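Local coordinates for protein putative fructose-bisphosphate aldolase (Coccidioides immitis, PDB 3PM6) that is a putative class II fructose-bisphosphate aldolase, a zinc-containing protein built on a TIM barrel, at residues Ser26-Ala31 and Lys239-Gly244; Ile32-Tyr35 and Gly39-Ala42; Ser52-Leu57 and Lys288-Ile293; Gly197-Arg202 and Ala229-Lys234. All coordinates share one frame; numbering follows the deposited sequence.

Interaction 1 of 4, residues Ser26-Ala31 and Lys239-Gly244; sequences SFAIPA and KCIERG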
loop_
_atom_site.group_PDB
_atom_site.type_symbol
_atom_site.label_atom_id
_atom_site.label_comp_id
_atom_site.label_asym_id
_atom_site.label_seq_id
_atom_site.Cartn_x
_atom_site.Cartn_y
_atom_site.Cartn_z
ATOM N N SER A 26 -5.333 -31.390 -7.401
ATOM C CA SER A 26 -5.912 -31.627 -6.078
ATOM C C SER A 26 -5.448 -30.679 -4.965
ATOM O O SER A 26 -5.136 -31.121 -3.845
ATOM C CB SER A 26 -5.662 -33.086 -5.647
ATOM O OG SER A 26 -6.638 -33.945 -6.209
ATOM N N PHE A 27 -5.368 -29.388 -5.262
ATOM C CA PHE A 27 -5.192 -28.429 -4.175
ATOM C C PHE A 27 -6.027 -27.196 -4.472
ATOM O O PHE A 27 -6.740 -27.171 -5.488
ATOM C CB PHE A 27 -3.715 -28.124 -3.915
ATOM C CG PHE A 27 -3.027 -27.403 -5.044
ATOM C CD1 PHE A 27 -2.618 -28.098 -6.196
ATOM C CD2 PHE A 27 -2.779 -26.028 -4.951
ATOM C CE1 PHE A 27 -1.992 -27.421 -7.235
ATOM C CE2 PHE A 27 -2.148 -25.346 -5.976
ATOM C CZ PHE A 27 -1.766 -26.033 -7.128
ATOM N N ALA A 28 -5.978 -26.204 -3.579
ATOM C CA ALA A 28 -6.645 -24.919 -3.824
ATOM C C ALA A 28 -5.662 -23.757 -3.693
ATOM O O ALA A 28 -4.669 -23.841 -2.962
ATOM C CB ALA A 28 -7.837 -24.735 -2.912
ATOM N N ILE A 29 -5.947 -22.693 -4.449
ATOM C CA ILE A 29 -5.197 -21.452 -4.438
ATOM C C ILE A 29 -5.631 -20.691 -3.178
ATOM O O ILE A 29 -6.827 -20.577 -2.911
ATOM C CB ILE A 29 -5.561 -20.615 -5.709
ATOM C CG1 ILE A 29 -5.235 -21.404 -6.988
ATOM C CG2 ILE A 29 -4.909 -19.209 -5.700
ATOM C CD1 ILE A 29 -3.752 -21.908 -7.115
ATOM N N PRO A 30 -4.664 -20.220 -2.374
ATOM C CA PRO A 30 -5.049 -19.393 -1.227
ATOM C C PRO A 30 -5.386 -17.993 -1.717
ATOM O O PRO A 30 -4.565 -17.381 -2.348
ATOM C CB PRO A 30 -3.777 -19.357 -0.357
ATOM C CG PRO A 30 -2.612 -19.634 -1.328
ATOM C CD PRO A 30 -3.198 -20.429 -2.490
ATOM N N ALA A 31 -6.597 -17.518 -1.446
ATOM C CA ALA A 31 -7.070 -16.205 -1.931
ATOM C C ALA A 31 -7.307 -15.308 -0.720
ATOM O O ALA A 31 -8.350 -15.382 -0.067
ATOM C CB ALA A 31 -8.353 -16.376 -2.741
ATOM N N LYS A 239 -12.079 -32.061 2.496
ATOM C CA LYS A 239 -13.406 -32.459 2.028
ATOM C C LYS A 239 -13.884 -31.574 0.866
ATOM O O LYS A 239 -14.393 -32.086 -0.113
ATOM C CB LYS A 239 -14.410 -32.444 3.190
ATOM C CG LYS A 239 -14.255 -33.630 4.147
ATOM C CD LYS A 239 -15.152 -33.544 5.375
ATOM C CE LYS A 239 -14.864 -34.767 6.257
ATOM N NZ LYS A 239 -15.015 -34.553 7.725
ATOM N N CYS A 240 -13.680 -30.260 0.979
ATOM C CA CYS A 240 -14.091 -29.300 -0.057
ATOM C C CYS A 240 -13.292 -29.434 -1.339
ATOM O O CYS A 240 -13.870 -29.468 -2.412
ATOM C CB CYS A 240 -14.003 -27.855 0.454
ATOM S SG CYS A 240 -15.122 -27.493 1.823
ATOM N N ILE A 241 -11.970 -29.513 -1.221
ATOM C CA ILE A 241 -11.077 -29.673 -2.371
ATOM C C ILE A 241 -11.329 -30.980 -3.162
ATOM O O ILE A 241 -11.269 -30.986 -4.402
ATOM C CB ILE A 241 -9.608 -29.621 -1.911
ATOM C CG1 ILE A 241 -9.304 -28.222 -1.311
ATOM C CG2 ILE A 241 -8.678 -30.019 -3.046
ATOM C CD1 ILE A 241 -8.046 -28.150 -0.455
ATOM N N GLU A 242 -11.604 -32.072 -2.443
ATOM C CA GLU A 242 -11.985 -33.341 -3.063
ATOM C C GLU A 242 -13.319 -33.151 -3.790
ATOM O O GLU A 242 -13.596 -33.860 -4.731
ATOM C CB GLU A 242 -12.077 -34.466 -2.011
ATOM C CG GLU A 242 -12.831 -35.754 -2.471
ATOM C CD GLU A 242 -11.991 -36.704 -3.346
ATOM O OE1 GLU A 242 -11.693 -37.834 -2.883
ATOM O OE2 GLU A 242 -11.627 -36.337 -4.494
ATOM N N ARG A 243 -14.128 -32.176 -3.368
ATOM C CA ARG A 243 -15.359 -31.874 -4.097
ATOM C C ARG A 243 -15.284 -30.659 -5.027
ATOM O O ARG A 243 -16.291 -30.031 -5.309
ATOM C CB ARG A 243 -16.552 -31.827 -3.153
ATOM C CG ARG A 243 -16.742 -33.177 -2.441
ATOM C CD ARG A 243 -17.566 -33.041 -1.176
ATOM N NE ARG A 243 -17.918 -34.342 -0.628
ATOM C CZ ARG A 243 -17.114 -35.078 0.137
ATOM N NH1 ARG A 243 -15.888 -34.654 0.463
ATOM N NH2 ARG A 243 -17.545 -36.247 0.587
ATOM N N GLY A 244 -14.092 -30.368 -5.531
ATOM C CA GLY A 244 -13.931 -29.458 -6.664
ATOM C C GLY A 244 -13.452 -28.049 -6.313
ATOM O O GLY A 244 -13.174 -27.239 -7.204
#

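Interaction 2 of 4, residues Ile32-Tyr35 and Gly39-Ala42; sequences ICVY and GILA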
loop_
_atom_site.group_PDB
_atom_site.type_symbol
_atom_site.label_atom_id
_atom_site.label_comp_id
_atom_site.label_asym_id
_atom_site.label_seq_id
_atom_site.Cartn_x
_atom_site.Cartn_y
_atom_site.Cartn_z
ATOM N N ILE A 32 -6.326 -14.490 -0.389
ATOM C CA ILE A 32 -6.285 -13.817 0.903
ATOM C C ILE A 32 -6.715 -12.392 0.756
ATOM O O ILE A 32 -6.077 -11.625 0.019
ATOM C CB ILE A 32 -4.806 -13.825 1.466
ATOM C CG1 ILE A 32 -4.180 -15.221 1.334
ATOM C CG2 ILE A 32 -4.736 -13.248 2.881
ATOM C CD1 ILE A 32 -4.921 -16.307 2.095
ATOM N N CYS A 33 -7.808 -12.039 1.435
ATOM C CA CYS A 33 -8.264 -10.679 1.519
ATOM C C CYS A 33 -7.338 -9.847 2.337
ATOM O O CYS A 33 -6.965 -10.218 3.467
ATOM C CB CYS A 33 -9.652 -10.610 2.172
ATOM S SG CYS A 33 -10.835 -11.565 1.257
ATOM N N VAL A 34 -7.015 -8.675 1.814
ATOM C CA VAL A 34 -6.182 -7.729 2.564
ATOM C C VAL A 34 -6.727 -6.332 2.415
ATOM O O VAL A 34 -7.503 -6.080 1.481
ATOM C CB VAL A 34 -4.722 -7.720 2.063
ATOM C CG1 VAL A 34 -4.014 -9.036 2.378
ATOM C CG2 VAL A 34 -4.647 -7.382 0.598
ATOM N N TYR A 35 -6.295 -5.432 3.315
ATOM C CA TYR A 35 -6.774 -4.044 3.400
ATOM C C TYR A 35 -5.639 -3.042 3.328
ATOM O O TYR A 35 -5.871 -1.823 3.427
ATOM C CB TYR A 35 -7.460 -3.776 4.744
ATOM C CG TYR A 35 -8.670 -4.619 5.014
ATOM C CD1 TYR A 35 -9.943 -4.226 4.588
ATOM C CD2 TYR A 35 -8.540 -5.816 5.707
ATOM C CE1 TYR A 35 -11.066 -5.030 4.878
ATOM C CE2 TYR A 35 -9.622 -6.602 5.979
ATOM C CZ TYR A 35 -10.878 -6.208 5.586
ATOM O OH TYR A 35 -11.903 -7.074 5.880
ATOM N N GLY A 39 -0.584 -6.473 4.512
ATOM C CA GLY A 39 -1.206 -7.719 4.086
ATOM C C GLY A 39 -0.686 -8.166 2.733
ATOM O O GLY A 39 -0.493 -9.361 2.512
ATOM N N ILE A 40 -0.458 -7.202 1.832
ATOM C CA ILE A 40 0.129 -7.474 0.510
ATOM C C ILE A 40 1.523 -8.111 0.719
ATOM O O ILE A 40 1.837 -9.140 0.132
ATOM C CB ILE A 40 0.178 -6.176 -0.366
ATOM C CG1 ILE A 40 -1.240 -5.719 -0.768
ATOM C CG2 ILE A 40 1.106 -6.332 -1.583
ATOM C CD1 ILE A 40 -1.341 -4.238 -1.136
ATOM N N LEU A 41 2.325 -7.525 1.598
ATOM C CA LEU A 41 3.688 -8.023 1.828
ATOM C C LEU A 41 3.639 -9.388 2.478
ATOM O O LEU A 41 4.398 -10.281 2.082
ATOM C CB LEU A 41 4.505 -7.060 2.699
ATOM C CG LEU A 41 4.961 -5.836 1.914
ATOM C CD1 LEU A 41 5.732 -4.859 2.798
ATOM C CD2 LEU A 41 5.813 -6.275 0.714
ATOM N N ALA A 42 2.755 -9.549 3.463
ATOM C CA ALA A 42 2.567 -10.860 4.109
ATOM C C ALA A 42 2.268 -11.957 3.100
ATOM O O ALA A 42 2.833 -13.063 3.190
ATOM C CB ALA A 42 1.478 -10.791 5.212
#

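Interaction 3 of 4, residues Ser52-Leu57 and Lys288-Ile293; sequences SPAMIL and KIMDMI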
loop_
_atom_site.group_PDB
_atom_site.type_symbol
_atom_site.label_atom_id
_atom_site.label_comp_id
_atom_site.label_asym_id
_atom_site.label_seq_id
_atom_site.Cartn_x
_atom_site.Cartn_y
_atom_site.Cartn_z
ATOM N N SER A 52 4.393 -21.246 -3.111
ATOM C CA SER A 52 2.950 -21.457 -3.360
ATOM C C SER A 52 2.472 -20.312 -4.225
ATOM O O SER A 52 2.866 -19.159 -3.999
ATOM C CB SER A 52 2.149 -21.448 -2.047
ATOM O OG SER A 52 0.742 -21.371 -2.295
ATOM N N PRO A 53 1.599 -20.625 -5.195
ATOM C CA PRO A 53 0.766 -19.645 -5.855
ATOM C C PRO A 53 -0.134 -18.992 -4.804
ATOM O O PRO A 53 -0.264 -19.521 -3.700
ATOM C CB PRO A 53 -0.076 -20.508 -6.778
ATOM C CG PRO A 53 -0.214 -21.815 -6.009
ATOM C CD PRO A 53 1.203 -21.996 -5.565
ATOM N N ALA A 54 -0.721 -17.841 -5.132
ATOM C CA ALA A 54 -1.628 -17.138 -4.216
ATOM C C ALA A 54 -2.427 -16.138 -4.993
ATOM O O ALA A 54 -2.141 -15.885 -6.139
ATOM C CB ALA A 54 -0.848 -16.399 -3.073
ATOM N N MET A 55 -3.449 -15.577 -4.365
ATOM C CA MET A 55 -4.146 -14.454 -4.944
ATOM C C MET A 55 -4.276 -13.403 -3.870
ATOM O O MET A 55 -4.497 -13.715 -2.690
ATOM C CB MET A 55 -5.530 -14.868 -5.479
ATOM C CG MET A 55 -5.483 -15.730 -6.727
ATOM S SD MET A 55 -7.166 -16.204 -7.325
ATOM C CE MET A 55 -6.679 -17.002 -8.869
ATOM N N ILE A 56 -4.139 -12.157 -4.274
ATOM C CA ILE A 56 -4.358 -11.045 -3.353
ATOM C C ILE A 56 -5.807 -10.566 -3.643
ATOM O O ILE A 56 -6.153 -10.283 -4.797
ATOM C CB ILE A 56 -3.307 -9.901 -3.593
ATOM C CG1 ILE A 56 -1.866 -10.377 -3.315
ATOM C CG2 ILE A 56 -3.651 -8.628 -2.826
ATOM C CD1 ILE A 56 -0.827 -9.370 -3.704
ATOM N N LEU A 57 -6.647 -10.522 -2.604
ATOM C CA LEU A 57 -8.010 -10.034 -2.771
ATOM C C LEU A 57 -8.189 -8.642 -2.200
ATOM O O LEU A 57 -7.793 -8.383 -1.076
ATOM C CB LEU A 57 -9.024 -11.014 -2.149
ATOM C CG LEU A 57 -9.424 -12.169 -3.068
ATOM C CD1 LEU A 57 -8.153 -12.989 -3.509
ATOM C CD2 LEU A 57 -10.407 -13.087 -2.369
ATOM N N LYS A 288 0.036 -21.035 7.146
ATOM C CA LYS A 288 -0.755 -22.167 7.668
ATOM C C LYS A 288 -1.876 -22.550 6.709
ATOM O O LYS A 288 -2.130 -23.748 6.495
ATOM C CB LYS A 288 -1.323 -21.924 9.086
ATOM N N ILE A 289 -2.529 -21.551 6.120
ATOM C CA ILE A 289 -3.564 -21.810 5.118
ATOM C C ILE A 289 -2.936 -22.599 3.980
ATOM O O ILE A 289 -3.469 -23.630 3.570
ATOM C CB ILE A 289 -4.201 -20.484 4.526
ATOM C CG1 ILE A 289 -4.968 -19.683 5.613
ATOM C CG2 ILE A 289 -5.032 -20.801 3.251
ATOM C CD1 ILE A 289 -6.171 -20.432 6.213
ATOM N N MET A 290 -1.791 -22.131 3.488
ATOM C CA MET A 290 -1.129 -22.783 2.348
ATOM C C MET A 290 -0.869 -24.283 2.588
ATOM O O MET A 290 -1.124 -25.137 1.723
ATOM C CB MET A 290 0.179 -22.035 2.022
ATOM C CG MET A 290 -0.044 -20.672 1.340
ATOM S SD MET A 290 1.405 -19.595 1.249
ATOM C CE MET A 290 0.774 -18.342 0.053
ATOM N N ASP A 291 -0.373 -24.601 3.782
ATOM C CA ASP A 291 -0.170 -25.998 4.182
ATOM C C ASP A 291 -1.504 -26.764 4.217
ATOM O O ASP A 291 -1.627 -27.841 3.636
ATOM C CB ASP A 291 0.523 -26.049 5.550
ATOM C CG ASP A 291 1.994 -25.677 5.466
ATOM O OD1 ASP A 291 2.565 -25.791 4.359
ATOM O OD2 ASP A 291 2.593 -25.298 6.496
ATOM N N MET A 292 -2.511 -26.168 4.848
ATOM C CA MET A 292 -3.819 -26.801 5.015
ATOM C C MET A 292 -4.430 -27.115 3.658
ATOM O O MET A 292 -5.020 -28.173 3.465
ATOM C CB MET A 292 -4.781 -25.903 5.801
ATOM C CG MET A 292 -4.430 -25.717 7.282
ATOM S SD MET A 292 -5.860 -25.154 8.252
ATOM C CE MET A 292 -5.152 -25.383 9.863
ATOM N N ILE A 293 -4.274 -26.208 2.704
ATOM C CA ILE A 293 -4.941 -26.437 1.421
ATOM C C ILE A 293 -4.010 -27.040 0.357
ATOM O O ILE A 293 -4.353 -27.085 -0.828
ATOM C CB ILE A 293 -5.675 -25.168 0.925
ATOM C CG1 ILE A 293 -4.688 -24.107 0.434
ATOM C CG2 ILE A 293 -6.646 -24.646 2.023
ATOM C CD1 ILE A 293 -5.385 -22.771 0.035
#

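Interaction 4 of 4, residues Gly197-Arg202 and Ala229-Lys234; sequences GNYGPR and ADPFTK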
loop_
_atom_site.group_PDB
_atom_site.type_symbol
_atom_site.label_atom_id
_atom_site.label_comp_id
_atom_site.label_asym_id
_atom_site.label_seq_id
_atom_site.Cartn_x
_atom_site.Cartn_y
_atom_site.Cartn_z
ATOM N N GLY A 197 -18.433 -14.375 8.150
ATOM C CA GLY A 197 -18.359 -14.032 9.579
ATOM C C GLY A 197 -18.505 -15.208 10.538
ATOM O O GLY A 197 -18.264 -16.348 10.188
ATOM N N ASN A 198 -18.908 -14.915 11.757
ATOM C CA ASN A 198 -18.900 -15.893 12.855
ATOM C C ASN A 198 -20.061 -16.864 12.679
ATOM O O ASN A 198 -21.200 -16.432 12.534
ATOM C CB ASN A 198 -19.000 -15.136 14.176
ATOM C CG ASN A 198 -18.494 -15.941 15.387
ATOM O OD1 ASN A 198 -19.033 -17.005 15.744
ATOM N ND2 ASN A 198 -17.486 -15.392 16.056
ATOM N N TYR A 199 -19.753 -18.164 12.632
ATOM C CA TYR A 199 -20.771 -19.233 12.545
ATOM C C TYR A 199 -21.686 -19.315 13.775
ATOM O O TYR A 199 -22.848 -19.746 13.677
ATOM C CB TYR A 199 -20.107 -20.591 12.271
ATOM C CG TYR A 199 -19.674 -20.718 10.824
ATOM C CD1 TYR A 199 -20.424 -21.467 9.915
ATOM C CD2 TYR A 199 -18.546 -20.054 10.356
ATOM C CE1 TYR A 199 -20.058 -21.534 8.572
ATOM C CE2 TYR A 199 -18.169 -20.111 9.033
ATOM C CZ TYR A 199 -18.941 -20.849 8.132
ATOM O OH TYR A 199 -18.554 -20.937 6.811
ATOM N N GLY A 200 -21.162 -18.926 14.934
ATOM C CA GLY A 200 -21.912 -19.042 16.194
ATOM C C GLY A 200 -22.026 -20.473 16.709
ATOM O O GLY A 200 -21.380 -21.383 16.163
ATOM N N PRO A 201 -22.865 -20.687 17.753
ATOM C CA PRO A 201 -22.922 -21.952 18.517
ATOM C C PRO A 201 -23.288 -23.186 17.688
ATOM O O PRO A 201 -22.937 -24.294 18.090
ATOM C CB PRO A 201 -24.014 -21.692 19.598
ATOM C CG PRO A 201 -24.805 -20.485 19.105
ATOM C CD PRO A 201 -23.808 -19.677 18.286
ATOM N N ARG A 202 -23.976 -23.009 16.556
ATOM C CA ARG A 202 -24.304 -24.112 15.641
ATOM C C ARG A 202 -23.087 -24.679 14.901
ATOM O O ARG A 202 -23.191 -25.755 14.301
ATOM C CB ARG A 202 -25.340 -23.677 14.599
ATOM N N ALA A 229 -14.523 -19.436 4.873
ATOM C CA ALA A 229 -13.626 -20.496 5.258
ATOM C C ALA A 229 -12.726 -20.190 6.473
ATOM O O ALA A 229 -11.975 -21.053 6.924
ATOM C CB ALA A 229 -12.784 -20.898 4.024
ATOM N N ASP A 230 -12.810 -18.969 7.009
ATOM C CA ASP A 230 -11.889 -18.514 8.050
ATOM C C ASP A 230 -11.631 -19.518 9.200
ATOM O O ASP A 230 -10.459 -19.811 9.497
ATOM C CB ASP A 230 -12.333 -17.160 8.616
ATOM C CG ASP A 230 -11.890 -16.012 7.743
ATOM O OD1 ASP A 230 -10.726 -16.048 7.299
ATOM O OD2 ASP A 230 -12.673 -15.052 7.554
ATOM N N PRO A 231 -12.702 -20.053 9.823
ATOM C CA PRO A 231 -12.521 -20.970 10.950
ATOM C C PRO A 231 -12.367 -22.432 10.506
ATOM O O PRO A 231 -12.470 -23.313 11.353
ATOM C CB PRO A 231 -13.855 -20.831 11.712
ATOM C CG PRO A 231 -14.863 -20.612 10.598
ATOM C CD PRO A 231 -14.137 -19.864 9.502
ATOM N N PHE A 232 -12.133 -22.686 9.206
ATOM C CA PHE A 232 -12.074 -24.065 8.698
ATOM C C PHE A 232 -10.766 -24.778 9.128
ATOM O O PHE A 232 -9.724 -24.151 9.419
ATOM C CB PHE A 232 -12.265 -24.132 7.159
ATOM C CG PHE A 232 -13.685 -23.864 6.686
ATOM C CD1 PHE A 232 -14.677 -23.448 7.565
ATOM C CD2 PHE A 232 -14.023 -24.015 5.346
ATOM C CE1 PHE A 232 -16.000 -23.224 7.133
ATOM C CE2 PHE A 232 -15.343 -23.755 4.882
ATOM C CZ PHE A 232 -16.325 -23.342 5.778
ATOM N N THR A 233 -10.842 -26.100 9.170
ATOM C CA THR A 233 -9.736 -26.943 9.627
ATOM C C THR A 233 -9.198 -27.610 8.361
ATOM O O THR A 233 -9.822 -27.535 7.319
ATOM C CB THR A 233 -10.238 -28.047 10.624
ATOM O OG1 THR A 233 -11.229 -28.836 9.969
ATOM C CG2 THR A 233 -10.849 -27.459 11.888
ATOM N N LYS A 234 -8.052 -28.258 8.451
ATOM C CA LYS A 234 -7.511 -28.981 7.327
ATOM C C LYS A 234 -8.500 -30.026 6.806
ATOM O O LYS A 234 -8.660 -30.208 5.594
ATOM C CB LYS A 234 -6.205 -29.703 7.726
ATOM C CG LYS A 234 -5.823 -30.824 6.690
ATOM C CD LYS A 234 -4.334 -30.799 6.379
ATOM C CE LYS A 234 -4.011 -31.479 5.060
ATOM N NZ LYS A 234 -3.261 -30.506 4.196
#

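Interaction 1 of 4, residues Ser26-Ala31 and Lys239-Gly244
I241, on the last turn of helix 234-242, points at the chain running from S26 to A28 and carries this contact from the helix side. Two branches leave its CB and divide the work. With chi1 -63°, CG1 is anti to the carbonyl carbon and CG2 anti to the backbone N; CG2 reaches the bend of the loop: it comes within 3.8 Å of S26 O and 4.0 Å of F27 CA, an apolar methyl laid against main chain. CG1 is turned to A28, whose CB points back at the helix and lies 4.1 Å from I241 CG1. From there the chain stays extended, chi2 163°, and the tip CD1 remains beside the same methyl, 4.2 Å from A28 CB. A28 also leans on V248 of strand 245-250. F27 directs its ring the other way, onto F21 and A22 of helix 16-24, and only its backbone faces I241. Just past I241 the helix stops: G244, at positive phi, is the C-prime residue of a Schellman motif, with G244 N bonded to I241 O and V245 N to C240 O. R243 ties back, its NH1 lying 3.0 Å from K239 O with the carbonyl oxygen in the guanidinium plane. Here the end of a barrel helix packs against the lead-in to the first strand, next to the seam where strands 29-33 and 245-250 close the TIM barrel.

Interaction 2 of 4, residues Ile32-Tyr35 and Gly39-Ala42
The backbones draw closest where V34, following C33 of strand 29-33, passes G39 on the first turns of helix 37-49, the two CA atoms standing 5.2 Å apart. With no side chain on G39, V34 can lie directly on the helix main chain: its CG1 is 3.5 Å from both G39 C and G39 O, so one methyl rests on the peptide group itself. The other methyl goes to the neighbour, V34 CG2 meeting I40 CG1 at 4.0 Å. Those two side chains cross at about a right angle, so the isoleucine is touched on its CG1 branch and not along its length. V34 is placed for this by chi1 -68°, which turns CG1 anti to the carbonyl carbon and leaves CG2 between the backbone N and that carbon. Strand and helix are the first two elements of a beta-alpha-beta crossover that ends in strand 54-58, the repeating step of a TIM barrel, and V34 fills the angle where the chain turns from strand into helix. V34 also packs on I56 and L58 of the third element and on I43 a turn further along the helix. G39 N is hydrogen-bonded to N36 OD1 in the short connection. I40 also packs on L70, A74 and A77 of helix 69-80, while the next residue, L41, reaches Y65 of the second subunit.

Interaction 3 of 4, residues Ser52-Leu57 and Lys288-Ile293
M290 lays its whole thioether arm along S52, which supplies most of the strand-side contact, with A54 adding much of the rest. M290 CG is 3.8 Å from S52 OG, M290 SD is 3.9 Å from S52 CB, and M290 CE ends 4.0 Å from A54 CB at the start of strand 54-58. The arm passes alongside the serine and delivers only its methyl to the alanine. It gets that far because the chain is stretched out beyond CG (chi2 168°, chi3 167°), which carries the tip from helix 271-292 across to the strand. P53 O also lies near this methyl.

One layer out, the hydroxyl of S52 also has polar partners. With OG anti to the backbone N, it is placed toward P53 O, in the carbonyl plane, though at 2.5 Å the modelled distance from S52 OG to P53 O is doubtfully short; S295 OG is a second partner. The methionine has company too, touching P30 of strand 29-33 and T296. D291 forms a salt bridge with K50, two residues before the serine, which joins the same two parts of the chain. I289 of the helix and I293 just past its end pack on V250 and V248 respectively. The result is the layering of a TIM barrel, the last long helix lying over the strands, here at the approach to the second one.

Interaction 4 of 4, residues Gly197-Arg202 and Ala229-Lys234
The Y199 side chain crosses those of P231 and F232 at about a right angle, though the two aromatic planes are inclined at roughly 50°, and it reaches from its own loop to touch each with a different part of the ring. Along one side, Y199 CD2 and CE2 are both 3.7 Å from P231 CG, the far corner of the pyrrolidine. At the phenol end, Y199 OH lies 3.4 Å from F232 CZ and Y199 CZ 3.9 Å from F232 CE1, an oblique approach. The hydroxyl is hydrogen-bonded with G228 O and V195 N, which probably holds the phenol end in place. F232 is steadied from its own loop: A229 CA stands over the centre of one face, 3.5 Å above the plane, and the type I turn from A229 to F232 closes with F232 N bonded to A229 O. N198 OD1 accepts from G200 N in an Asx turn. Segment 197-202 begins right after the zinc ligand H196 and 229-234 two residues after H227, each in the loop following a barrel strand; with the Y199 side chain about 9 Å from the zinc ion, this is loop-to-loop packing beside the metal site of a class II aldolase barrel.

From the N terminus, interaction 1 opens on the lead-in to strand 29-33 and is not closed until helix 234-242, a loop of some two hundred residues. Interaction 2 is nested inside it, a short local closure between the same strand and the helix that follows. Interaction 3 then opens at strand 54-58 and closes on helix 271-292, beyond the end of interaction 1, so the two cross. Interaction 4 nests within both, joining the loops that follow strands 187-188 and 223-226. Probable backbone bonds join interactions 1 and 2 each to interaction 3 (P30 O to M55 N, I32 O to L57 N), while 1 and 2 simply adjoin along strand 29-33; K234 NZ probably bonds M292 O between interactions 3 and 4.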